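Local atomic coordinates of probable TonB-dependent siderophore receptor PirA (Acinetobacter baumannii, PDB entry 5FR8), a protein that probably takes part in the first step of iron uptake by binding iron-chelating siderophores, possibly ferric enterobactin, at the bacterial outer membrane. Residues G168-E182 and E720-F733. Numbering follows the deposited sequence.
Sequences GSVEFYTSQPEDSKE and EPGRAYYASLKYSF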
loop_
_atom_site.group_PDB
_atom_site.type_symbol
_atom_site.label_atom_id
_atom_site.label_comp_id
_atom_site.label_asym_id
_atom_site.label_seq_id
_atom_site.Cartn_x
_atom_site.Cartn_y
_atom_site.Cartn_z
ATOM N N GLY A 168 28.221 0.920 -12.643
ATOM C CA GLY A 168 27.694 2.204 -12.223
ATOM C C GLY A 168 26.448 2.532 -12.991
ATOM O O GLY A 168 26.215 1.970 -14.053
ATOM N N SER A 169 25.638 3.432 -12.452
ATOM C CA SER A 169 24.479 3.948 -13.181
ATOM C C SER A 169 24.199 5.383 -12.776
ATOM O O SER A 169 24.263 5.731 -11.605
ATOM C CB SER A 169 23.213 3.115 -12.905
ATOM O OG SER A 169 23.459 1.722 -12.922
ATOM N N VAL A 170 23.904 6.225 -13.748
ATOM C CA VAL A 170 23.252 7.493 -13.456
ATOM C C VAL A 170 22.075 7.632 -14.391
ATOM O O VAL A 170 22.190 7.311 -15.558
ATOM C CB VAL A 170 24.199 8.688 -13.648
ATOM C CG1 VAL A 170 23.463 9.998 -13.373
ATOM C CG2 VAL A 170 25.424 8.537 -12.755
ATOM N N GLU A 171 20.945 8.104 -13.882
ATOM C CA GLU A 171 19.718 8.151 -14.671
ATOM C C GLU A 171 18.964 9.452 -14.418
ATOM O O GLU A 171 18.933 9.949 -13.299
ATOM C CB GLU A 171 18.816 6.957 -14.331
ATOM C CG GLU A 171 19.340 5.592 -14.774
ATOM C CD GLU A 171 19.670 4.626 -13.624
ATOM O OE1 GLU A 171 20.274 5.054 -12.601
ATOM O OE2 GLU A 171 19.314 3.422 -13.742
ATOM N N PHE A 172 18.364 10.006 -15.459
ATOM C CA PHE A 172 17.567 11.221 -15.329
ATOM C C PHE A 172 16.197 10.894 -15.855
ATOM O O PHE A 172 16.019 9.930 -16.607
ATOM C CB PHE A 172 18.139 12.373 -16.163
ATOM C CG PHE A 172 19.507 12.853 -15.714
ATOM C CD1 PHE A 172 20.641 12.087 -15.941
ATOM C CD2 PHE A 172 19.660 14.076 -15.089
ATOM C CE1 PHE A 172 21.894 12.518 -15.532
ATOM C CE2 PHE A 172 20.909 14.515 -14.684
ATOM C CZ PHE A 172 22.027 13.735 -14.903
ATOM N N TYR A 173 15.220 11.691 -15.473
ATOM C CA TYR A 173 13.883 11.533 -16.013
ATOM C C TYR A 173 13.124 12.827 -15.867
ATOM O O TYR A 173 13.312 13.567 -14.908
ATOM C CB TYR A 173 13.119 10.417 -15.290
ATOM C CG TYR A 173 11.627 10.387 -15.608
ATOM C CD1 TYR A 173 10.748 11.298 -15.024
ATOM C CD2 TYR A 173 11.111 9.449 -16.484
ATOM C CE1 TYR A 173 9.398 11.275 -15.306
ATOM C CE2 TYR A 173 9.768 9.414 -16.773
ATOM C CZ TYR A 173 8.913 10.329 -16.181
ATOM O OH TYR A 173 7.565 10.297 -16.475
ATOM N N THR A 174 12.244 13.094 -16.816
ATOM C CA THR A 174 11.386 14.258 -16.711
ATOM C C THR A 174 10.057 13.945 -17.338
ATOM O O THR A 174 9.996 13.203 -18.307
ATOM C CB THR A 174 12.045 15.475 -17.382
ATOM O OG1 THR A 174 11.206 16.622 -17.223
ATOM C CG2 THR A 174 12.312 15.197 -18.852
ATOM N N SER A 175 8.993 14.486 -16.774
ATOM C CA SER A 175 7.670 14.385 -17.390
ATOM C C SER A 175 7.104 15.784 -17.558
ATOM O O SER A 175 7.247 16.615 -16.663
ATOM C CB SER A 175 6.726 13.552 -16.520
ATOM O OG SER A 175 5.385 14.014 -16.625
ATOM N N GLN A 176 6.438 16.024 -18.682
ATOM C CA GLN A 176 6.035 17.370 -19.068
ATOM C C GLN A 176 4.594 17.439 -19.604
ATOM O O GLN A 176 4.353 17.292 -20.812
ATOM C CB GLN A 176 7.003 17.883 -20.124
ATOM C CG GLN A 176 8.394 18.164 -19.590
ATOM C CD GLN A 176 8.376 19.224 -18.508
ATOM O OE1 GLN A 176 7.504 20.085 -18.488
ATOM N NE2 GLN A 176 9.331 19.150 -17.590
ATOM N N PRO A 177 3.634 17.668 -18.706
ATOM C CA PRO A 177 2.226 17.612 -19.063
ATOM C C PRO A 177 1.857 18.749 -19.987
ATOM O O PRO A 177 2.302 19.866 -19.755
ATOM C CB PRO A 177 1.500 17.776 -17.722
ATOM C CG PRO A 177 2.499 17.443 -16.689
ATOM C CD PRO A 177 3.827 17.857 -17.263
ATOM N N GLU A 178 1.061 18.462 -21.018
ATOM C CA GLU A 178 0.529 19.488 -21.906
ATOM C C GLU A 178 -0.190 20.539 -21.095
ATOM O O GLU A 178 0.012 21.728 -21.303
ATOM C CB GLU A 178 -0.496 18.895 -22.885
ATOM C CG GLU A 178 0.011 18.720 -24.303
ATOM C CD GLU A 178 -1.070 18.263 -25.254
ATOM O OE1 GLU A 178 -2.270 18.501 -24.986
ATOM O OE2 GLU A 178 -0.702 17.650 -26.273
ATOM N N ASP A 179 -1.072 20.083 -20.207
ATOM C CA ASP A 179 -1.884 20.979 -19.408
ATOM C C ASP A 179 -1.005 21.743 -18.397
ATOM O O ASP A 179 -0.219 21.159 -17.650
ATOM C CB ASP A 179 -3.009 20.210 -18.722
ATOM C CG ASP A 179 -4.018 21.120 -18.073
ATOM O OD1 ASP A 179 -3.661 22.269 -17.764
ATOM O OD2 ASP A 179 -5.172 20.702 -17.855
ATOM N N SER A 180 -1.166 23.062 -18.414
ATOM C CA SER A 180 -0.432 23.994 -17.579
ATOM C C SER A 180 -0.658 23.753 -16.107
ATOM O O SER A 180 0.223 24.046 -15.295
ATOM C CB SER A 180 -0.889 25.420 -17.906
ATOM O OG SER A 180 -0.970 26.206 -16.731
ATOM N N LYS A 181 -1.835 23.218 -15.769
ATOM C CA LYS A 181 -2.250 23.040 -14.367
ATOM C C LYS A 181 -1.790 21.699 -13.719
ATOM O O LYS A 181 -1.876 21.503 -12.490
ATOM C CB LYS A 181 -3.774 23.220 -14.254
ATOM C CG LYS A 181 -4.248 24.651 -14.525
ATOM C CD LYS A 181 -5.620 24.713 -15.190
ATOM C CE LYS A 181 -5.594 25.662 -16.378
ATOM N NZ LYS A 181 -6.814 25.533 -17.220
ATOM N N GLU A 182 -1.303 20.774 -14.536
ATOM C CA GLU A 182 -0.772 19.523 -13.996
ATOM C C GLU A 182 0.748 19.666 -13.768
ATOM O O GLU A 182 1.453 20.355 -14.534
ATOM C CB GLU A 182 -1.141 18.352 -14.924
ATOM C CG GLU A 182 -2.622 17.971 -14.843
ATOM C CD GLU A 182 -3.031 16.888 -15.831
ATOM O OE1 GLU A 182 -2.293 16.678 -16.817
ATOM O OE2 GLU A 182 -4.099 16.247 -15.620
ATOM N N GLU A 720 -7.288 11.877 -13.238
ATOM C CA GLU A 720 -6.603 11.077 -14.231
ATOM C C GLU A 720 -5.822 12.066 -15.057
ATOM O O GLU A 720 -6.410 12.907 -15.735
ATOM C CB GLU A 720 -7.595 10.333 -15.107
ATOM C CG GLU A 720 -6.951 9.467 -16.186
ATOM C CD GLU A 720 -6.281 8.227 -15.613
ATOM O OE1 GLU A 720 -6.888 7.572 -14.734
ATOM O OE2 GLU A 720 -5.152 7.912 -16.053
ATOM N N PRO A 721 -4.485 12.007 -14.969
ATOM C CA PRO A 721 -3.733 13.091 -15.614
ATOM C C PRO A 721 -3.862 13.032 -17.107
ATOM O O PRO A 721 -3.915 11.948 -17.675
ATOM C CB PRO A 721 -2.283 12.852 -15.189
ATOM C CG PRO A 721 -2.237 11.427 -14.709
ATOM C CD PRO A 721 -3.620 11.065 -14.240
ATOM N N GLY A 722 -3.891 14.200 -17.722
ATOM C CA GLY A 722 -3.961 14.304 -19.154
ATOM C C GLY A 722 -2.703 13.908 -19.875
ATOM O O GLY A 722 -1.874 13.215 -19.336
ATOM N N ARG A 723 -2.558 14.385 -21.102
ATOM C CA ARG A 723 -1.439 14.015 -21.962
ATOM C C ARG A 723 -0.130 14.602 -21.413
ATOM O O ARG A 723 -0.083 15.755 -20.975
ATOM C CB ARG A 723 -1.690 14.469 -23.418
ATOM C CG ARG A 723 -0.799 13.775 -24.439
ATOM C CD ARG A 723 -0.805 14.467 -25.795
ATOM N NE ARG A 723 -1.948 14.096 -26.633
ATOM C CZ ARG A 723 -2.973 14.892 -26.934
ATOM N NH1 ARG A 723 -3.048 16.139 -26.476
ATOM N NH2 ARG A 723 -3.938 14.433 -27.708
ATOM N N ALA A 724 0.919 13.784 -21.418
ATOM C CA ALA A 724 2.210 14.185 -20.873
ATOM C C ALA A 724 3.338 13.584 -21.698
ATOM O O ALA A 724 3.327 12.392 -22.001
ATOM C CB ALA A 724 2.333 13.748 -19.424
ATOM N N TYR A 725 4.294 14.428 -22.074
ATOM C CA TYR A 725 5.469 13.980 -22.792
ATOM C C TYR A 725 6.589 13.820 -21.789
ATOM O O TYR A 725 6.861 14.721 -20.988
ATOM C CB TYR A 725 5.866 14.975 -23.880
ATOM C CG TYR A 725 4.710 15.458 -24.740
ATOM C CD1 TYR A 725 4.296 14.746 -25.858
ATOM C CD2 TYR A 725 4.043 16.639 -24.431
ATOM C CE1 TYR A 725 3.246 15.195 -26.637
ATOM C CE2 TYR A 725 2.999 17.097 -25.201
ATOM C CZ TYR A 725 2.599 16.375 -26.302
ATOM O OH TYR A 725 1.550 16.839 -27.059
ATOM N N TYR A 726 7.241 12.668 -21.840
ATOM C CA TYR A 726 8.272 12.346 -20.888
ATOM C C TYR A 726 9.510 11.770 -21.596
ATOM O O TYR A 726 9.427 11.361 -22.766
ATOM C CB TYR A 726 7.702 11.377 -19.861
ATOM C CG TYR A 726 7.363 10.016 -20.419
ATOM C CD1 TYR A 726 8.315 9.001 -20.443
ATOM C CD2 TYR A 726 6.104 9.735 -20.918
ATOM C CE1 TYR A 726 8.024 7.742 -20.942
ATOM C CE2 TYR A 726 5.805 8.482 -21.437
ATOM C CZ TYR A 726 6.770 7.490 -21.441
ATOM O OH TYR A 726 6.493 6.229 -21.924
ATOM N N ALA A 727 10.654 11.787 -20.899
ATOM C CA ALA A 727 11.926 11.263 -21.432
ATOM C C ALA A 727 12.907 10.913 -20.319
ATOM O O ALA A 727 12.931 11.568 -19.287
ATOM C CB ALA A 727 12.561 12.259 -22.386
ATOM N N SER A 728 13.706 9.874 -20.537
ATOM C CA SER A 728 14.665 9.420 -19.537
ATOM C C SER A 728 15.949 8.948 -20.203
ATOM O O SER A 728 15.895 8.167 -21.150
ATOM C CB SER A 728 14.076 8.273 -18.721
ATOM O OG SER A 728 14.019 7.077 -19.484
ATOM N N LEU A 729 17.095 9.410 -19.705
ATOM C CA LEU A 729 18.379 8.967 -20.236
ATOM C C LEU A 729 19.297 8.447 -19.127
ATOM O O LEU A 729 19.354 8.995 -18.020
ATOM C CB LEU A 729 19.052 10.072 -21.043
ATOM C CG LEU A 729 19.950 11.043 -20.289
ATOM C CD1 LEU A 729 21.349 10.463 -20.149
ATOM C CD2 LEU A 729 20.011 12.373 -21.013
ATOM N N LYS A 730 20.020 7.381 -19.453
ATOM C CA LYS A 730 20.733 6.581 -18.476
ATOM C C LYS A 730 22.165 6.355 -18.927
ATOM O O LYS A 730 22.412 5.795 -19.992
ATOM C CB LYS A 730 20.002 5.249 -18.297
ATOM C CG LYS A 730 20.699 4.213 -17.424
ATOM C CD LYS A 730 19.688 3.238 -16.804
ATOM C CE LYS A 730 19.518 1.958 -17.606
ATOM N NZ LYS A 730 20.748 1.115 -17.547
ATOM N N TYR A 731 23.101 6.840 -18.118
ATOM C CA TYR A 731 24.513 6.504 -18.263
ATOM C C TYR A 731 24.761 5.187 -17.567
ATOM O O TYR A 731 24.125 4.866 -16.567
ATOM C CB TYR A 731 25.423 7.583 -17.656
ATOM C CG TYR A 731 25.369 8.889 -18.402
ATOM C CD1 TYR A 731 26.181 9.114 -19.509
ATOM C CD2 TYR A 731 24.475 9.893 -18.028
ATOM C CE1 TYR A 731 26.113 10.305 -20.216
ATOM C CE2 TYR A 731 24.402 11.088 -18.724
ATOM C CZ TYR A 731 25.224 11.289 -19.819
ATOM O OH TYR A 731 25.161 12.475 -20.517
ATOM N N SER A 732 25.685 4.416 -18.111
ATOM C CA SER A 732 26.011 3.159 -17.527
ATOM C C SER A 732 27.508 2.903 -17.695
ATOM O O SER A 732 28.004 2.666 -18.797
ATOM C CB SER A 732 25.155 2.093 -18.183
ATOM O OG SER A 732 24.751 1.139 -17.232
ATOM N N PHE A 733 28.222 2.972 -16.581
ATOM C CA PHE A 733 29.668 2.884 -16.584
ATOM C C PHE A 733 30.078 1.787 -15.599
ATOM O O PHE A 733 29.758 0.615 -15.820
ATOM C CB PHE A 733 30.302 4.242 -16.205
ATOM C CG PHE A 733 29.849 5.419 -17.071
ATOM C CD1 PHE A 733 30.277 5.546 -18.393
ATOM C CD2 PHE A 733 29.025 6.425 -16.548
ATOM C CE1 PHE A 733 29.882 6.630 -19.170
ATOM C CE2 PHE A 733 28.629 7.509 -17.324
ATOM C CZ PHE A 733 29.058 7.610 -18.635
ATOM O OXT PHE A 733 30.710 2.042 -14.567
#
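The F172 ring takes the carbonyl O of L729 at its edge, near the ring plane, while the edge of Y731 receives CE1 of F172 (4.3 Å from Y731 CE2). On the face that bears E171, the Y173 and Y726 side chains cross obliquely, OH of Y173 lying 3.6 Å from CB of Y726. Past the end of strand 168-177, the E178 carboxylate meets Y725 and R723: its OE2 accepts a hydrogen bond from Y725 OH (2.5 Å) through the anti lone pair and forms a salt bridge with R723 NH1 at 2.8 Å. The carboxylate and guanidinium planes stand 44° apart; a bend in the R723 chain at chi3 (-83°) brings the guanidinium alongside the carboxylate, and its NE is held by L702 O. At the end of the type I turn from D179 to E182, E182 OE2 receives G722 N on its syn lone pair (2.9 Å) and is also bonded by Q706. Antiparallel backbone hydrogen bonds link the strands, among them T174 N to A727 O at 3.0 Å. This seam joins the first and last barrel strands, closing the cylinder characteristic of TonB-dependent receptors: strand 185-195 continues the wall beyond 167-177, and strand 693-700 beyond 724-731.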